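Local coordinates for histidine-containing Phosphotransfer Protein type 1, MtHPt1 (PDB 3US6), which probably relays phosphoryl groups between cytokinin sensor histidine kinases and response regulators, as a helical histidine-containing phosphotransfer protein of a plant two-component pathway, at residues 15-20 with 124-129; 25-30 with 40-45; 139-142 with 146-149. All blocks are in the same frame, centred on the assembly; numbering follows the deposited sequence.

Contact 1 of 3, residues 15-20 with 124-129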
# COMPACT_ATOMS: atom_id res chain seq x y z
N LYS A 15 6.93 -8.75 -10.46
CA LYS A 15 7.12 -7.94 -11.64
C LYS A 15 5.82 -7.33 -12.12
O LYS A 15 5.80 -6.24 -12.58
CB LYS A 15 7.79 -8.75 -12.74
CG LYS A 15 7.98 -8.02 -14.01
CD LYS A 15 9.23 -8.49 -14.77
CE LYS A 15 9.53 -9.93 -14.60
NZ LYS A 15 10.03 -10.52 -15.90
N SER A 16 4.72 -8.07 -12.02
CA SER A 16 3.43 -7.50 -12.40
C SER A 16 3.08 -6.35 -11.49
O SER A 16 2.56 -5.35 -11.94
CB SER A 16 2.33 -8.58 -12.37
OG SER A 16 1.91 -9.00 -11.06
N MET A 17 3.42 -6.49 -10.23
CA MET A 17 3.09 -5.41 -9.27
C MET A 17 3.85 -4.16 -9.62
O MET A 17 3.31 -3.06 -9.52
CB MET A 17 3.37 -5.87 -7.83
CG MET A 17 2.42 -6.95 -7.35
SD MET A 17 2.69 -7.48 -5.66
CE MET A 17 2.10 -6.05 -4.81
N PHE A 18 5.13 -4.27 -9.99
CA PHE A 18 5.90 -3.09 -10.36
C PHE A 18 5.38 -2.55 -11.70
O PHE A 18 5.25 -1.33 -11.87
CB PHE A 18 7.43 -3.36 -10.42
CG PHE A 18 8.09 -3.40 -9.09
CD1 PHE A 18 8.61 -2.24 -8.56
CD2 PHE A 18 8.10 -4.50 -8.34
CE1 PHE A 18 9.19 -2.24 -7.32
CE2 PHE A 18 8.73 -4.50 -7.09
CZ PHE A 18 9.23 -3.39 -6.60
N MET A 19 5.11 -3.41 -12.68
CA MET A 19 4.77 -2.94 -14.01
C MET A 19 3.43 -2.23 -14.00
O MET A 19 3.25 -1.26 -14.74
CB MET A 19 4.72 -4.11 -14.99
CG MET A 19 6.10 -4.53 -15.33
SD MET A 19 6.23 -6.00 -16.40
CE MET A 19 5.60 -5.31 -17.93
N GLU A 20 2.52 -2.67 -13.16
CA GLU A 20 1.17 -2.11 -13.06
C GLU A 20 1.11 -0.91 -12.11
O GLU A 20 0.07 -0.31 -12.00
CB GLU A 20 0.17 -3.16 -12.65
CG GLU A 20 0.07 -4.25 -13.75
CD GLU A 20 -0.70 -5.48 -13.37
OE1 GLU A 20 -1.22 -5.62 -12.25
OE2 GLU A 20 -0.87 -6.33 -14.27
N LEU A 124 -6.97 -1.58 -0.85
CA LEU A 124 -7.34 -2.98 -0.73
C LEU A 124 -6.63 -3.79 -1.81
O LEU A 124 -6.23 -4.94 -1.57
CB LEU A 124 -8.84 -3.15 -0.82
CG LEU A 124 -9.49 -2.56 0.44
CD1 LEU A 124 -11.00 -2.66 0.34
CD2 LEU A 124 -9.06 -3.20 1.71
N LEU A 125 -6.46 -3.27 -3.01
CA LEU A 125 -5.76 -4.00 -4.07
C LEU A 125 -4.35 -4.32 -3.63
O LEU A 125 -3.89 -5.47 -3.76
CB LEU A 125 -5.71 -3.22 -5.39
CG LEU A 125 -7.04 -3.16 -6.17
CD1 LEU A 125 -6.86 -2.27 -7.39
CD2 LEU A 125 -7.60 -4.54 -6.52
N VAL A 126 -3.58 -3.34 -3.19
CA VAL A 126 -2.21 -3.60 -2.85
C VAL A 126 -2.11 -4.42 -1.56
O VAL A 126 -1.17 -5.21 -1.45
CB VAL A 126 -1.35 -2.30 -2.81
CG1 VAL A 126 -1.62 -1.46 -1.59
CG2 VAL A 126 0.11 -2.62 -2.95
N LYS A 127 -3.05 -4.26 -0.60
CA LYS A 127 -3.02 -5.10 0.58
C LYS A 127 -3.15 -6.55 0.16
O LYS A 127 -2.36 -7.39 0.63
CB LYS A 127 -4.13 -4.72 1.53
CG LYS A 127 -4.31 -5.66 2.70
CD LYS A 127 -5.45 -5.25 3.61
CE LYS A 127 -5.40 -6.09 4.90
NZ LYS A 127 -6.76 -6.17 5.50
N ASN A 128 -4.16 -6.87 -0.61
CA ASN A 128 -4.38 -8.23 -1.04
C ASN A 128 -3.15 -8.77 -1.79
O ASN A 128 -2.73 -9.90 -1.53
CB ASN A 128 -5.66 -8.40 -1.79
CG ASN A 128 -6.84 -8.43 -0.86
OD1 ASN A 128 -7.18 -9.47 -0.29
ND2 ASN A 128 -7.50 -7.29 -0.73
N LYS A 129 -2.59 -7.99 -2.71
CA LYS A 129 -1.48 -8.48 -3.52
C LYS A 129 -0.26 -8.70 -2.60
O LYS A 129 0.53 -9.67 -2.78
CB LYS A 129 -1.13 -7.49 -4.63
CG LYS A 129 -2.19 -7.43 -5.71
CD LYS A 129 -1.91 -6.28 -6.65
CE LYS A 129 -2.85 -6.19 -7.86
NZ LYS A 129 -2.65 -7.29 -8.78
O HOH W 1 -0.06 -6.77 -9.96
O HOH W 2 -3.60 -6.46 -11.46
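Glu20 OE1 takes a hydrogen bond from each of two waters, and both waters accept in turn from Lys129 NZ. The shorter of the two bonds to the carboxylate, from water 2 to Glu20 OE1, measures 2.6 Å. Glu20 OE1 and Lys129 NZ themselves stand 4.1 Å apart, too long for a direct salt bridge, and the waters flank the pair on opposite sides of the line between them. The two charges therefore meet as a water-bridged pair beyond salt-bridge range, which is likely to weaken their attraction relative to a direct bond.

Most of the surface buried here belongs to Met17 and Lys129. Met17 slides past Lys129 in the opposite direction, and the thioether bends at chi3 (72°) to set CE against the lysine's CB, 3.5 Å away. Met17 CE lies 4.4 Å from Val126 CG2, a looser approach.

The lysine thus serves twice, its CB against the methionine and its ammonium group on the waters. The contact joins the C-terminal part of helix 3-19 to the middle of the long helix 109-142, while Phe22, from the loop leading to helix 25-32, touches Leu125 and Lys129.

Contact 2 of 3, residues 25-30 with 40-45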
# COMPACT_ATOMS: atom_id res chain seq x y z
N GLY A 25 10.01 1.83 -6.37
CA GLY A 25 11.34 1.59 -5.86
C GLY A 25 11.45 1.72 -4.36
O GLY A 25 12.44 1.23 -3.77
N GLN A 26 10.48 2.33 -3.70
CA GLN A 26 10.61 2.42 -2.26
C GLN A 26 10.35 1.03 -1.65
O GLN A 26 10.90 0.72 -0.54
CB GLN A 26 9.71 3.47 -1.69
CG GLN A 26 9.64 3.42 -0.24
CD GLN A 26 10.99 3.62 0.42
OE1 GLN A 26 11.26 3.13 1.56
NE2 GLN A 26 11.89 4.35 -0.32
N PHE A 27 9.62 0.16 -2.35
CA PHE A 27 9.45 -1.20 -1.81
C PHE A 27 10.78 -1.92 -1.90
O PHE A 27 11.14 -2.67 -0.99
CB PHE A 27 8.36 -1.93 -2.55
CG PHE A 27 8.07 -3.28 -1.95
CD1 PHE A 27 7.28 -3.35 -0.81
CD2 PHE A 27 8.55 -4.43 -2.50
CE1 PHE A 27 6.98 -4.56 -0.22
CE2 PHE A 27 8.30 -5.65 -1.93
CZ PHE A 27 7.51 -5.70 -0.76
N LEU A 28 11.56 -1.68 -2.94
CA LEU A 28 12.90 -2.26 -3.02
C LEU A 28 13.82 -1.74 -1.94
O LEU A 28 14.70 -2.45 -1.44
CB LEU A 28 13.52 -1.94 -4.36
CG LEU A 28 12.75 -2.47 -5.53
CD1 LEU A 28 13.66 -2.27 -6.71
CD2 LEU A 28 12.40 -3.93 -5.36
N GLN A 29 13.69 -0.47 -1.57
CA GLN A 29 14.44 0.07 -0.42
C GLN A 29 14.15 -0.63 0.92
O GLN A 29 15.08 -0.91 1.70
CB GLN A 29 14.24 1.57 -0.31
CG GLN A 29 14.87 2.16 0.94
CD GLN A 29 14.66 3.67 1.00
OE1 GLN A 29 14.80 4.39 -0.02
NE2 GLN A 29 14.20 4.15 2.16
N LEU A 30 12.90 -1.01 1.17
CA LEU A 30 12.59 -1.79 2.37
C LEU A 30 13.30 -3.10 2.32
O LEU A 30 13.86 -3.55 3.32
CB LEU A 30 11.09 -2.12 2.47
CG LEU A 30 10.16 -1.01 2.67
CD1 LEU A 30 8.78 -1.72 2.85
CD2 LEU A 30 10.55 -0.16 3.88
N GLU A 40 12.28 -10.77 8.68
CA GLU A 40 10.85 -10.41 8.68
C GLU A 40 10.59 -8.91 8.71
O GLU A 40 9.42 -8.50 8.89
CB GLU A 40 10.19 -11.04 9.91
CG GLU A 40 10.43 -12.57 10.01
CD GLU A 40 10.01 -13.36 8.76
OE1 GLU A 40 9.15 -12.89 8.00
OE2 GLU A 40 10.54 -14.48 8.53
N PHE A 41 11.61 -8.08 8.46
CA PHE A 41 11.42 -6.65 8.50
C PHE A 41 10.31 -6.14 7.53
O PHE A 41 9.50 -5.30 7.90
CB PHE A 41 12.76 -5.98 8.15
CG PHE A 41 12.68 -4.47 8.02
CD1 PHE A 41 12.37 -3.65 9.14
CD2 PHE A 41 12.91 -3.90 6.82
CE1 PHE A 41 12.30 -2.28 8.93
CE2 PHE A 41 12.79 -2.48 6.65
CZ PHE A 41 12.51 -1.74 7.73
N VAL A 42 10.31 -6.59 6.28
CA VAL A 42 9.33 -6.10 5.32
C VAL A 42 7.91 -6.46 5.75
O VAL A 42 7.04 -5.63 5.73
CB VAL A 42 9.67 -6.57 3.87
CG1 VAL A 42 8.56 -6.20 2.89
CG2 VAL A 42 10.99 -6.05 3.39
N PHE A 43 7.73 -7.71 6.14
CA PHE A 43 6.44 -8.14 6.68
C PHE A 43 5.98 -7.21 7.82
O PHE A 43 4.83 -6.79 7.93
CB PHE A 43 6.54 -9.58 7.18
CG PHE A 43 5.28 -10.06 7.80
CD1 PHE A 43 4.34 -10.74 7.05
CD2 PHE A 43 5.02 -9.84 9.14
CE1 PHE A 43 3.18 -11.20 7.64
CE2 PHE A 43 3.86 -10.27 9.71
CZ PHE A 43 2.93 -10.95 8.94
N GLU A 44 6.90 -6.93 8.75
CA GLU A 44 6.53 -6.12 9.91
C GLU A 44 6.12 -4.70 9.51
O GLU A 44 5.17 -4.14 10.06
CB GLU A 44 7.69 -6.10 10.92
CG GLU A 44 7.95 -7.50 11.39
CD GLU A 44 9.23 -7.64 12.21
OE1 GLU A 44 9.99 -6.65 12.27
OE2 GLU A 44 9.44 -8.75 12.78
N VAL A 45 6.85 -4.12 8.56
CA VAL A 45 6.59 -2.77 8.15
C VAL A 45 5.25 -2.73 7.40
O VAL A 45 4.46 -1.85 7.65
CB VAL A 45 7.71 -2.24 7.22
CG1 VAL A 45 7.32 -0.89 6.58
CG2 VAL A 45 9.01 -2.04 8.01
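Val42 divides its two methyls between two residues of helix 25-30. Val42 CG1 lies 3.8 Å from Phe27 CZ and nearly as close to Phe27 CE1, meeting the ring obliquely, while Val42 CG2 sits 4.0 Å from Leu30 CB and also rests against that residue's carbonyl group. About one turn further on, Val45 meets Leu30 tip to tip, with Leu30 CD1 and Val45 CG1 4.1 Å apart. Phe41 approaches differently: its ring edge is turned to the Leu30 carbonyl, whose O lies close to the ring plane and 3.6 Å from Phe41 CD2.

Torsions and neighbours set these groups in place. The Phe27 and Val42 side chains cross at about a right angle; with CG anti to the backbone N (chi1 -175°), the Phe27 ring swings across to the valine although its CB does not point there. Within the second segment, Val45 CG2 packs on one face of the Phe41 ring, 3.4 Å above its plane and offset toward the rim, which restricts how the ring can turn. Farther out, Ile14 and Leu130 touch Phe27, bringing helices 3-19 and 109-142 to the same core, and Gln34 OE1 accepts a hydrogen bond from Val42 N in the first turn of helix 41-64.

Trimming Val42 to an alanine would probably leave a gap beside the Phe27 ring and beside Leu30 CB, where CG1 and CG2 now pack.

The short axes run at 124° and approach to 10.8 Å, and side chains of helix 41-45 meet side chains and one backbone carbonyl of helix 25-30. Apart from the Leu30 carbonyl, the meeting groups are hydrocarbon, and the contact therefore depends on shape and burial rather than on directional polar bonds.

Contact 3 of 3, residues 139-142 with 146-149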
# COMPACT_ATOMS: atom_id res chain seq x y z
N GLN A 139 6.34 -19.50 1.90
CA GLN A 139 6.40 -20.86 1.35
C GLN A 139 7.78 -21.21 0.77
O GLN A 139 8.34 -22.28 1.04
CB GLN A 139 5.31 -21.09 0.31
CG GLN A 139 3.94 -21.03 0.88
CD GLN A 139 2.82 -20.73 -0.15
OE1 GLN A 139 3.05 -20.58 -1.36
NE2 GLN A 139 1.62 -20.55 0.37
N ILE A 140 8.33 -20.30 0.02
CA ILE A 140 9.67 -20.48 -0.56
C ILE A 140 10.68 -20.77 0.56
O ILE A 140 11.48 -21.70 0.47
CB ILE A 140 10.12 -19.24 -1.39
CG1 ILE A 140 9.28 -19.17 -2.68
CG2 ILE A 140 11.60 -19.36 -1.77
CD1 ILE A 140 9.33 -17.81 -3.40
N VAL A 141 10.69 -19.93 1.60
CA VAL A 141 11.70 -20.03 2.63
C VAL A 141 11.47 -21.28 3.47
O VAL A 141 12.44 -21.93 3.90
CB VAL A 141 11.80 -18.74 3.47
CG1 VAL A 141 12.78 -18.90 4.64
CG2 VAL A 141 12.26 -17.59 2.58
N ALA A 142 10.21 -21.65 3.73
CA ALA A 142 9.96 -22.85 4.52
C ALA A 142 10.43 -24.05 3.75
O ALA A 142 10.89 -25.02 4.37
CB ALA A 142 8.45 -22.98 4.89
N SER A 146 15.56 -19.51 -1.31
CA SER A 146 15.79 -18.15 -1.05
C SER A 146 14.85 -17.32 -1.96
O SER A 146 14.54 -17.73 -3.03
CB SER A 146 17.28 -17.83 -1.23
OG SER A 146 18.07 -18.70 -0.41
N ILE A 147 14.47 -16.14 -1.52
CA ILE A 147 13.69 -15.27 -2.35
C ILE A 147 14.64 -14.69 -3.38
O ILE A 147 15.69 -14.21 -3.02
CB ILE A 147 13.06 -14.13 -1.54
CG1 ILE A 147 12.27 -14.66 -0.34
CG2 ILE A 147 12.20 -13.27 -2.41
CD1 ILE A 147 11.36 -15.79 -0.64
N PRO A 148 14.24 -14.70 -4.63
CA PRO A 148 15.09 -14.13 -5.67
C PRO A 148 15.29 -12.64 -5.49
O PRO A 148 14.63 -12.03 -4.71
CB PRO A 148 14.30 -14.42 -6.94
CG PRO A 148 13.40 -15.51 -6.60
CD PRO A 148 13.01 -15.25 -5.20
N MET A 149 16.27 -12.17 -6.25
CA MET A 149 16.71 -10.79 -6.44
C MET A 149 17.58 -10.26 -5.32
O MET A 149 18.55 -9.54 -5.57
CB MET A 149 15.57 -9.83 -6.81
CG MET A 149 16.01 -8.39 -6.84
SD MET A 149 15.04 -7.17 -7.77
CE MET A 149 15.75 -5.66 -7.16
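Ile140 and Ile147 meet where the tail folds back on the end of helix 109-142, the last helix of this HPt helical bundle. The apolar contacts converge on one methyl. Ile147 CD1 lies 3.7 Å from Ile140 CB and 3.8 Å from Val141 CG2, so it sits between two consecutive residues of the helix. Both pairs of side chains cross at about a right angle. In the tail isoleucine CG1 lies anti to the carbonyl carbon, and the chain bends at chi2 (-46°), which carries CD1 to the helix.

A backbone carbonyl also takes part. Ser146 O lies in van der Waals contact with the Ile140 side chain; outside the contact it is hydrogen-bonded to Arg7 NE of helix 3-19, so the guanidinium group satisfies a carbonyl that has a hydrocarbon neighbour. The same helix supplies further packing: Met6 touches Ile140, and Trp10 touches both Ile147 and Pro148. The tail is thus held to two helices, although Met149 at its modelled end is poorly ordered.

The backbones come nearest at Val141 and Ser146, whose CA atoms are 5.8 Å apart. Across the contact, the Ser146 carbonyl is met by the branch methyl of the isoleucine, with Ile140 CG2 3.6 Å from Ser146 O.

How the contacts relate
From the N terminus, helix 3-19 enters contact 1 first, at residues 15-20, but that loop closes only at 124-129, over a hundred residues later. Contact 2 opens and closes inside it, joining helix 25-32 to the start of helix 41-64 across a short connection. Contact 3 follows in series, between the end of helix 109-142 and the tail. Contacts 1 and 2 touch where Phe18 CZ packs 3.4 Å from Leu28 CD2; contacts 2 and 3 touch through Leu28 and Met149, tentatively, since Met149 is poorly ordered. Contacts 1 and 3 share helix 109-142 but stay about 7 Å apart at their nearest atoms. None of the loops cross.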